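Local atomic coordinates of 6-phosphogluconate dehydrogenase, NAD-binding (Mycolicibacterium smegmatis MC2 155, PDB entry 6SMT), a protein that reduces imines with S-enantioselectivity, binding NADPH as its nicotinamide cofactor. Residues Gly19-Ala24 with Leu71-Asp76; Ala32-Thr37 with Leu156-Gln161; Ile130-Ile133 with Gly137-Ile140. All coordinates share one frame; numbering follows the deposited sequence. Where two conformers were deposited one is given.

In the fold
The three contacts trace one principle: a Rossmann-type sheet offers the loops at one end of its strands to the cofactor, and helix 20-31 runs from there to the far end. Contact 1, where the glycine-rich turn meets the end of strand 69-72, holds the NADPH pyrophosphate and the nicotinamide-side ribose. Contact 3, centred about 13 Å from contact 1, touches it through Met21 SD, 3.6 Å from Ile133 CG1; its Ile130 reaches the cofactor carboxamide. Contact 2 lies away from the ligand, its centre about 14 Å from that of contact 1 and about 12 Å from that of contact 3, whose Ala138 and Ile140 pair with Gln161.

Contact 1: residues Gly19-Ala24 with Leu71-Asp76; sequences GPMGQA and LVNVVD. With NDP (NADPH dihydro-nicotinamide-adenine-dinucleotide phosphate), chain L.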
# COMPACT_ATOMS: atom_id res chain seq x y z
N GLY B 19 -7.40 5.40 25.52
CA GLY B 19 -6.19 5.51 24.70
C GLY B 19 -6.35 6.63 23.70
O GLY B 19 -7.29 7.37 23.74
N PRO B 20 -5.43 6.73 22.74
CA PRO B 20 -5.43 7.86 21.80
C PRO B 20 -6.73 7.95 21.04
O PRO B 20 -7.26 9.05 20.87
CB PRO B 20 -4.24 7.68 20.91
CG PRO B 20 -3.59 6.44 21.38
CD PRO B 20 -4.26 5.87 22.58
N MET B 21 -7.28 6.82 20.60
CA MET B 21 -8.53 6.92 19.85
C MET B 21 -9.71 7.24 20.76
O MET B 21 -10.59 8.02 20.38
CB MET B 21 -8.74 5.65 19.02
CG MET B 21 -10.03 5.66 18.23
SD MET B 21 -10.25 7.03 17.06
CE MET B 21 -9.24 6.52 15.72
N GLY B 22 -9.73 6.69 21.97
CA GLY B 22 -10.84 7.01 22.86
C GLY B 22 -10.80 8.46 23.25
O GLY B 22 -11.86 9.11 23.42
N GLN B 23 -9.62 9.02 23.43
CA GLN B 23 -9.51 10.49 23.69
C GLN B 23 -10.05 11.24 22.48
O GLN B 23 -10.77 12.25 22.67
CB GLN B 23 -8.07 10.90 23.91
CG GLN B 23 -7.42 10.20 25.08
CD GLN B 23 -7.45 10.87 26.40
OE1 GLN B 23 -7.71 12.10 26.48
NE2 GLN B 23 -7.24 10.09 27.46
N ALA B 24 -9.70 10.88 21.26
CA ALA B 24 -10.18 11.56 20.04
C ALA B 24 -11.71 11.49 19.94
O ALA B 24 -12.36 12.47 19.63
CB ALA B 24 -9.49 10.96 18.84
N LEU B 71 -19.86 3.77 23.96
CA LEU B 71 -18.87 3.36 22.96
C LEU B 71 -17.73 2.68 23.67
O LEU B 71 -17.19 3.28 24.66
CB LEU B 71 -18.34 4.57 22.19
CG LEU B 71 -19.40 5.50 21.66
CD1 LEU B 71 -18.74 6.64 20.87
CD2 LEU B 71 -20.43 4.81 20.81
N VAL B 72 -17.31 1.48 23.27
CA VAL B 72 -16.21 0.75 23.91
C VAL B 72 -15.01 0.68 22.95
O VAL B 72 -15.09 0.05 21.91
CB VAL B 72 -16.62 -0.62 24.41
CG1 VAL B 72 -15.51 -1.18 25.23
CG2 VAL B 72 -17.97 -0.61 25.15
N ASN B 73 -13.97 1.45 23.26
CA ASN B 73 -12.83 1.68 22.33
C ASN B 73 -11.55 1.26 23.02
O ASN B 73 -10.88 2.13 23.62
CB ASN B 73 -12.85 3.11 21.84
CG ASN B 73 -11.77 3.41 20.83
OD1 ASN B 73 -10.85 4.19 21.12
ND2 ASN B 73 -11.84 2.75 19.66
N VAL B 74 -11.23 -0.02 22.99
CA VAL B 74 -10.08 -0.60 23.67
C VAL B 74 -9.36 -1.55 22.72
O VAL B 74 -9.78 -1.73 21.58
CB VAL B 74 -10.52 -1.25 24.99
CG1 VAL B 74 -10.99 -0.22 26.00
CG2 VAL B 74 -11.55 -2.32 24.76
N VAL B 75 -8.31 -2.18 23.19
CA VAL B 75 -7.38 -2.90 22.27
C VAL B 75 -8.08 -4.03 21.56
O VAL B 75 -7.87 -4.15 20.36
CB VAL B 75 -6.13 -3.37 23.01
CG1 VAL B 75 -6.45 -4.39 24.08
CG2 VAL B 75 -5.13 -3.93 21.99
N ASP B 76 -8.92 -4.85 22.20
CA ASP B 76 -9.54 -6.00 21.56
C ASP B 76 -10.80 -6.40 22.29
O ASP B 76 -11.19 -5.75 23.28
CB ASP B 76 -8.55 -7.16 21.46
CG ASP B 76 -8.11 -7.74 22.83
OD1 ASP B 76 -8.66 -7.43 23.86
OD2 ASP B 76 -7.04 -8.52 22.88
PA NDP L . -5.14 0.52 22.07
O1A NDP L . -5.60 -0.39 20.96
O2A NDP L . -3.69 0.62 22.40
O5B NDP L . -5.98 0.18 23.37
C5B NDP L . -5.68 0.95 24.55
C4B NDP L . -6.94 1.04 25.38
O4B NDP L . -7.40 -0.28 25.77
C3B NDP L . -6.68 1.79 26.71
O3B NDP L . -7.84 2.49 27.13
C2B NDP L . -6.39 0.63 27.64
O2B NDP L . -6.58 0.83 29.04
C1B NDP L . -7.49 -0.31 27.18
N9A NDP L . -7.32 -1.69 27.62
C8A NDP L . -6.37 -2.61 27.22
N7A NDP L . -6.52 -3.78 27.80
C5A NDP L . -7.62 -3.63 28.63
C6A NDP L . -8.26 -4.49 29.56
N6A NDP L . -7.95 -5.77 29.73
N1A NDP L . -9.32 -3.98 30.24
C2A NDP L . -9.69 -2.71 30.05
N3A NDP L . -9.14 -1.81 29.22
C4A NDP L . -8.10 -2.33 28.56
O3 NDP L . -5.62 2.04 21.86
PN NDP L . -6.16 2.97 20.73
O1N NDP L . -6.83 4.09 21.39
O2N NDP L . -5.05 3.28 19.78
O5D NDP L . -7.19 2.07 19.88
C5D NDP L . -8.42 1.63 20.46
C4D NDP L . -9.10 0.78 19.42
O4D NDP L . -9.40 1.64 18.29
C3D NDP L . -8.30 -0.41 18.89
O3D NDP L . -9.10 -1.58 18.73
C2D NDP L . -7.83 0.09 17.53
O2D NDP L . -7.57 -0.92 16.56
C1D NDP L . -8.93 1.02 17.09
N1N NDP L . -8.47 2.09 16.18
C2N NDP L . -7.44 2.91 16.53
C3N NDP L . -6.95 3.84 15.68
C7N NDP L . -5.82 4.73 16.04
O7N NDP L . -5.44 5.51 15.14
N7N NDP L . -5.27 4.73 17.24
C4N NDP L . -7.50 3.97 14.35
C5N NDP L . -8.63 3.12 14.04
C6N NDP L . -9.11 2.27 14.92
P2B NDP L . -5.37 1.56 29.84
O1X NDP L . -5.75 1.30 31.33
O2X NDP L . -4.09 0.81 29.47
O3X NDP L . -5.28 2.98 29.48
O HOH W 1 -8.76 4.16 23.40
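The side chain of Met21 lies across that of Asn73, nearly perpendicular to it, and the amide oxygen of Asn73 is pushed into the first turn of helix 20-31. Its OD1 lies 3.3 Å from both CB and CG of Met21 and 2.9 Å from Gly22 N, but the angle at that amide is too poor for a hydrogen bond. With CG anti to the backbone N (chi1 -176°), Asn73 extends straight toward the helix, while its ND2 turns to the cofactor and makes a weak bond of 3.0 Å to the ribose oxygen O4D; the stronger polar partner of ND2 is the carbonyl oxygen of Leu99. Away from this tight spot the segments diverge, and a water and the cofactor fill the interval. The water accepts from Gly22 N and lies within bonding distance of Asn73 O and of the phosphate oxygen O1N. That O1N also receives Met21 N at 2.9 Å, a fairly straight bond (154°) from the helix start, whose dipole would favour a phosphate. Beyond, the Met21 chain bends at chi2 and chi3 to bring CE 3.4 Å from C4N of the nicotinamide, and Val75 CG1 lies beside the adenine at C8A. Gly19 and Gly22 fit the glycine-rich GxGxxG turn of a Rossmann dinucleotide-binding fold.

Contact 2: residues Ala32-Thr37 with Leu156-Gln161; sequences AGHTVT and LDTLGQ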
# COMPACT_ATOMS: atom_id res chain seq x y z
N ALA B 32 -19.03 18.63 19.90
CA ALA B 32 -20.39 18.60 19.27
C ALA B 32 -21.45 19.07 20.28
O ALA B 32 -22.66 19.08 19.91
CB ALA B 32 -20.74 17.24 18.73
N GLY B 33 -21.06 19.22 21.53
CA GLY B 33 -22.05 19.61 22.59
C GLY B 33 -22.74 18.50 23.31
O GLY B 33 -23.78 18.68 24.02
N HIS B 34 -22.30 17.26 23.15
CA HIS B 34 -22.93 16.16 23.85
C HIS B 34 -22.51 16.14 25.31
O HIS B 34 -21.47 16.69 25.67
CB HIS B 34 -22.57 14.81 23.16
CG HIS B 34 -22.95 14.78 21.71
ND1 HIS B 34 -24.00 15.45 21.15
CD2 HIS B 34 -22.32 14.17 20.68
CE1 HIS B 34 -24.05 15.16 19.84
NE2 HIS B 34 -23.02 14.44 19.55
N THR B 35 -23.30 15.43 26.09
CA THR B 35 -23.01 15.17 27.49
C THR B 35 -22.23 13.87 27.54
O THR B 35 -22.86 12.81 27.37
CB THR B 35 -24.26 15.13 28.37
OG1 THR B 35 -24.89 16.41 28.22
CG2 THR B 35 -23.94 14.82 29.80
N VAL B 36 -20.93 14.00 27.77
CA VAL B 36 -19.98 12.88 27.63
C VAL B 36 -19.55 12.44 28.98
O VAL B 36 -19.02 13.28 29.73
CB VAL B 36 -18.83 13.23 26.69
CG1 VAL B 36 -17.91 12.06 26.52
CG2 VAL B 36 -19.36 13.72 25.33
N THR B 37 -19.68 11.15 29.25
CA THR B 37 -19.08 10.52 30.44
C THR B 37 -17.95 9.64 29.96
O THR B 37 -18.15 8.86 29.02
CB THR B 37 -20.13 9.75 31.23
OG1 THR B 37 -21.16 10.65 31.66
CG2 THR B 37 -19.60 8.97 32.40
N LEU B 156 -23.79 9.79 16.19
CA LEU B 156 -22.57 9.18 15.61
C LEU B 156 -22.06 10.08 14.48
O LEU B 156 -20.87 10.02 14.17
CB LEU B 156 -22.93 7.77 15.11
CG LEU B 156 -23.21 6.71 16.20
CD1 LEU B 156 -23.80 5.48 15.63
CD2 LEU B 156 -22.01 6.40 17.05
N ASP B 157 -22.93 10.75 13.73
CA ASP B 157 -22.49 11.55 12.56
C ASP B 157 -21.51 12.64 12.95
O ASP B 157 -20.77 13.05 12.06
CB ASP B 157 -23.69 12.29 11.96
CG ASP B 157 -24.49 11.53 10.93
OD1 ASP B 157 -23.90 10.62 10.28
OD2 ASP B 157 -25.71 11.81 10.82
N THR B 158 -21.41 13.00 14.25
CA THR B 158 -20.42 13.99 14.68
C THR B 158 -19.01 13.38 14.62
O THR B 158 -18.06 14.14 14.62
CB THR B 158 -20.72 14.52 16.09
OG1 THR B 158 -20.54 13.52 17.08
CG2 THR B 158 -22.14 14.97 16.28
N LEU B 159 -18.88 12.05 14.49
CA LEU B 159 -17.51 11.47 14.53
C LEU B 159 -16.89 11.39 13.14
O LEU B 159 -15.65 11.34 13.02
CB LEU B 159 -17.64 10.06 15.10
CG LEU B 159 -18.18 9.93 16.51
CD1 LEU B 159 -18.38 8.48 16.83
CD2 LEU B 159 -17.23 10.72 17.44
N GLY B 160 -17.72 11.35 12.10
CA GLY B 160 -17.18 11.06 10.76
C GLY B 160 -18.25 10.60 9.80
O GLY B 160 -19.44 10.65 10.12
N GLN B 161 -17.87 10.23 8.61
CA GLN B 161 -18.75 9.59 7.65
C GLN B 161 -19.03 8.16 8.08
O GLN B 161 -18.10 7.48 8.55
CB GLN B 161 -18.15 9.56 6.23
CG GLN B 161 -17.84 10.98 5.77
CD GLN B 161 -17.74 11.14 4.28
OE1 GLN B 161 -18.67 10.77 3.55
NE2 GLN B 161 -16.67 11.79 3.87
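The methyl group of Thr158 carries this small surface contact, reaching both Ala32 and His34. Thr158 CG2 lies 3.4 Å from His34 NE2, approaching the imidazole obliquely, and 3.6 Å from Ala32 CB. Ala32 also meets the histidine itself: its CB stands over the outer part of one ring face, 3.7 Å from the plane. Thr158 OG1 comes to 3.6 Å from His34 NE2, but its hydrogen bond goes to Val155 O, within the preceding helix. With OG1 between the backbone N and the carbonyl carbon (chi1 68°), the hydroxyl can turn back to that helix while CG2, anti to the carbonyl carbon, is carried toward the histidine and Ala32.

Ala32 and His34 flank Gly33, whose positive phi closes helix 20-31 with a Schellman motif and starts the chain into strand 35-39, as in the first beta-alpha-beta unit of a Rossmann fold. Leu29 of that helix touches both His34 and Thr158, and Pro11 lies against the histidine too. On the other side, Leu159 N bonds to Leu156 O at 2.9 Å, holding the turn that follows helix 146-156. Farther out, Asp157 forms a salt bridge with Arg153, and Arg136 donates to the carbonyl of Asp157.

Contact 3: residues Ile130-Ile133 with Gly137-Ile140; sequences IDTI and GASI. With NDP (NADPH dihydro-nicotinamide-adenine-dinucleotide phosphate), chain L.
Ala138 and Thr132 meet by van der Waals contact. The methyl carbon CB of Ala138 lies 3.4 Å from the carbonyl oxygen of Thr132 and 3.5 Å from its OG1, so a single methyl group is set against two oxygens of one residue. Thr132 CB and CG2 lie alongside the carbonyl oxygen of Gly137, each at 3.8 Å. Purely apolar packing adds a third element: CD1 of Ile133 swings round to approach Ala138 CB at 4.2 Å, although its CB points away from segment 137-140.

The polar bonding runs within the loop and its flanks. With chi1 at 67°, the Thr132 hydroxyl points back along the loop, where it is tied to Pro129 O and Thr128 OG1; the Thr132 carbonyl is taken by Thr135 OG1. Ile133 N bonds to Ile130 O at 3.2 Å, closing the 3-10 turn of residues 130-132.

The cofactor is met at the other end of the segment, where Ile130 CG2 lies 3.8 Å from the carboxamide oxygen O7N.

Between strands 120-126 and 139-143, which run antiparallel, this loop lays Ile130 and Ile133 on helix 20-31, with Ile133 also against Ile126; strand 139-143 has 120-126 on one side and 161-164, parallel to it, on the other.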
# COMPACT_ATOMS: atom_id res chain seq x y z
N ILE B 130 -6.47 9.05 14.25
CA ILE B 130 -7.09 9.92 15.28
C ILE B 130 -7.28 11.37 14.79
O ILE B 130 -8.27 11.98 15.18
CB ILE B 130 -6.39 9.91 16.63
CG1 ILE B 130 -5.03 10.51 16.51
CG2 ILE B 130 -6.39 8.55 17.25
CD1 ILE B 130 -4.42 10.85 17.90
N ASP B 131 -6.40 11.85 13.92
CA ASP B 131 -6.47 13.27 13.49
C ASP B 131 -7.80 13.51 12.74
O ASP B 131 -8.35 14.67 12.81
CB ASP B 131 -5.23 13.63 12.64
CG ASP B 131 -5.16 12.83 11.37
OD1 ASP B 131 -4.59 11.74 11.40
OD2 ASP B 131 -5.67 13.30 10.38
N THR B 132 -8.36 12.49 12.08
CA THR B 132 -9.54 12.59 11.20
C THR B 132 -10.82 12.70 12.03
O THR B 132 -11.89 12.99 11.49
CB THR B 132 -9.67 11.37 10.25
OG1 THR B 132 -9.95 10.14 11.01
CG2 THR B 132 -8.47 11.23 9.38
N ILE B 133 -10.83 12.21 13.24
CA ILE B 133 -12.07 12.02 14.00
C ILE B 133 -12.74 13.37 14.23
O ILE B 133 -12.05 14.38 14.59
CB ILE B 133 -11.80 11.29 15.32
CG1 ILE B 133 -11.22 9.92 15.08
CG2 ILE B 133 -12.98 11.22 16.25
CD1 ILE B 133 -12.07 8.97 14.37
N GLY B 137 -13.21 13.53 6.95
CA GLY B 137 -12.15 12.58 6.57
C GLY B 137 -12.18 11.29 7.36
O GLY B 137 -11.36 10.42 7.01
N ALA B 138 -12.99 11.23 8.40
CA ALA B 138 -13.10 9.94 9.11
C ALA B 138 -14.11 9.06 8.46
O ALA B 138 -15.11 9.52 7.89
CB ALA B 138 -13.46 10.17 10.57
N SER B 139 -13.94 7.75 8.68
CA SER B 139 -14.90 6.74 8.22
C SER B 139 -15.06 5.69 9.29
O SER B 139 -14.06 5.13 9.73
CB SER B 139 -14.45 6.11 6.93
OG SER B 139 -15.29 5.00 6.56
N ILE B 140 -16.32 5.40 9.64
CA ILE B 140 -16.65 4.36 10.65
C ILE B 140 -17.70 3.48 10.00
O ILE B 140 -18.73 3.97 9.46
CB ILE B 140 -17.08 4.95 12.00
CG1 ILE B 140 -16.10 6.02 12.49
CG2 ILE B 140 -17.21 3.79 12.98
CD1 ILE B 140 -16.54 6.66 13.78
PA NDP L . -5.14 0.52 22.07
O1A NDP L . -5.60 -0.39 20.96
O2A NDP L . -3.69 0.62 22.40
O5B NDP L . -5.98 0.18 23.37
C5B NDP L . -5.68 0.95 24.55
C4B NDP L . -6.94 1.04 25.38
O4B NDP L . -7.40 -0.28 25.77
C3B NDP L . -6.68 1.79 26.71
O3B NDP L . -7.84 2.49 27.13
C2B NDP L . -6.39 0.63 27.64
O2B NDP L . -6.58 0.83 29.04
C1B NDP L . -7.49 -0.31 27.18
N9A NDP L . -7.32 -1.69 27.62
C8A NDP L . -6.37 -2.61 27.22
N7A NDP L . -6.52 -3.78 27.80
C5A NDP L . -7.62 -3.63 28.63
C6A NDP L . -8.26 -4.49 29.56
N6A NDP L . -7.95 -5.77 29.73
N1A NDP L . -9.32 -3.98 30.24
C2A NDP L . -9.69 -2.71 30.05
N3A NDP L . -9.14 -1.81 29.22
C4A NDP L . -8.10 -2.33 28.56
O3 NDP L . -5.62 2.04 21.86
PN NDP L . -6.16 2.97 20.73
O1N NDP L . -6.83 4.09 21.39
O2N NDP L . -5.05 3.28 19.78
O5D NDP L . -7.19 2.07 19.88
C5D NDP L . -8.42 1.63 20.46
C4D NDP L . -9.10 0.78 19.42
O4D NDP L . -9.40 1.64 18.29
C3D NDP L . -8.30 -0.41 18.89
O3D NDP L . -9.10 -1.58 18.73
C2D NDP L . -7.83 0.09 17.53
O2D NDP L . -7.57 -0.92 16.56
C1D NDP L . -8.93 1.02 17.09
N1N NDP L . -8.47 2.09 16.18
C2N NDP L . -7.44 2.91 16.53
C3N NDP L . -6.95 3.84 15.68
C7N NDP L . -5.82 4.73 16.04
O7N NDP L . -5.44 5.51 15.14
N7N NDP L . -5.27 4.73 17.24
C4N NDP L . -7.50 3.97 14.35
C5N NDP L . -8.63 3.12 14.04
C6N NDP L . -9.11 2.27 14.92
P2B NDP L . -5.37 1.56 29.84
O1X NDP L . -5.75 1.30 31.33
O2X NDP L . -4.09 0.81 29.47
O3X NDP L . -5.28 2.98 29.48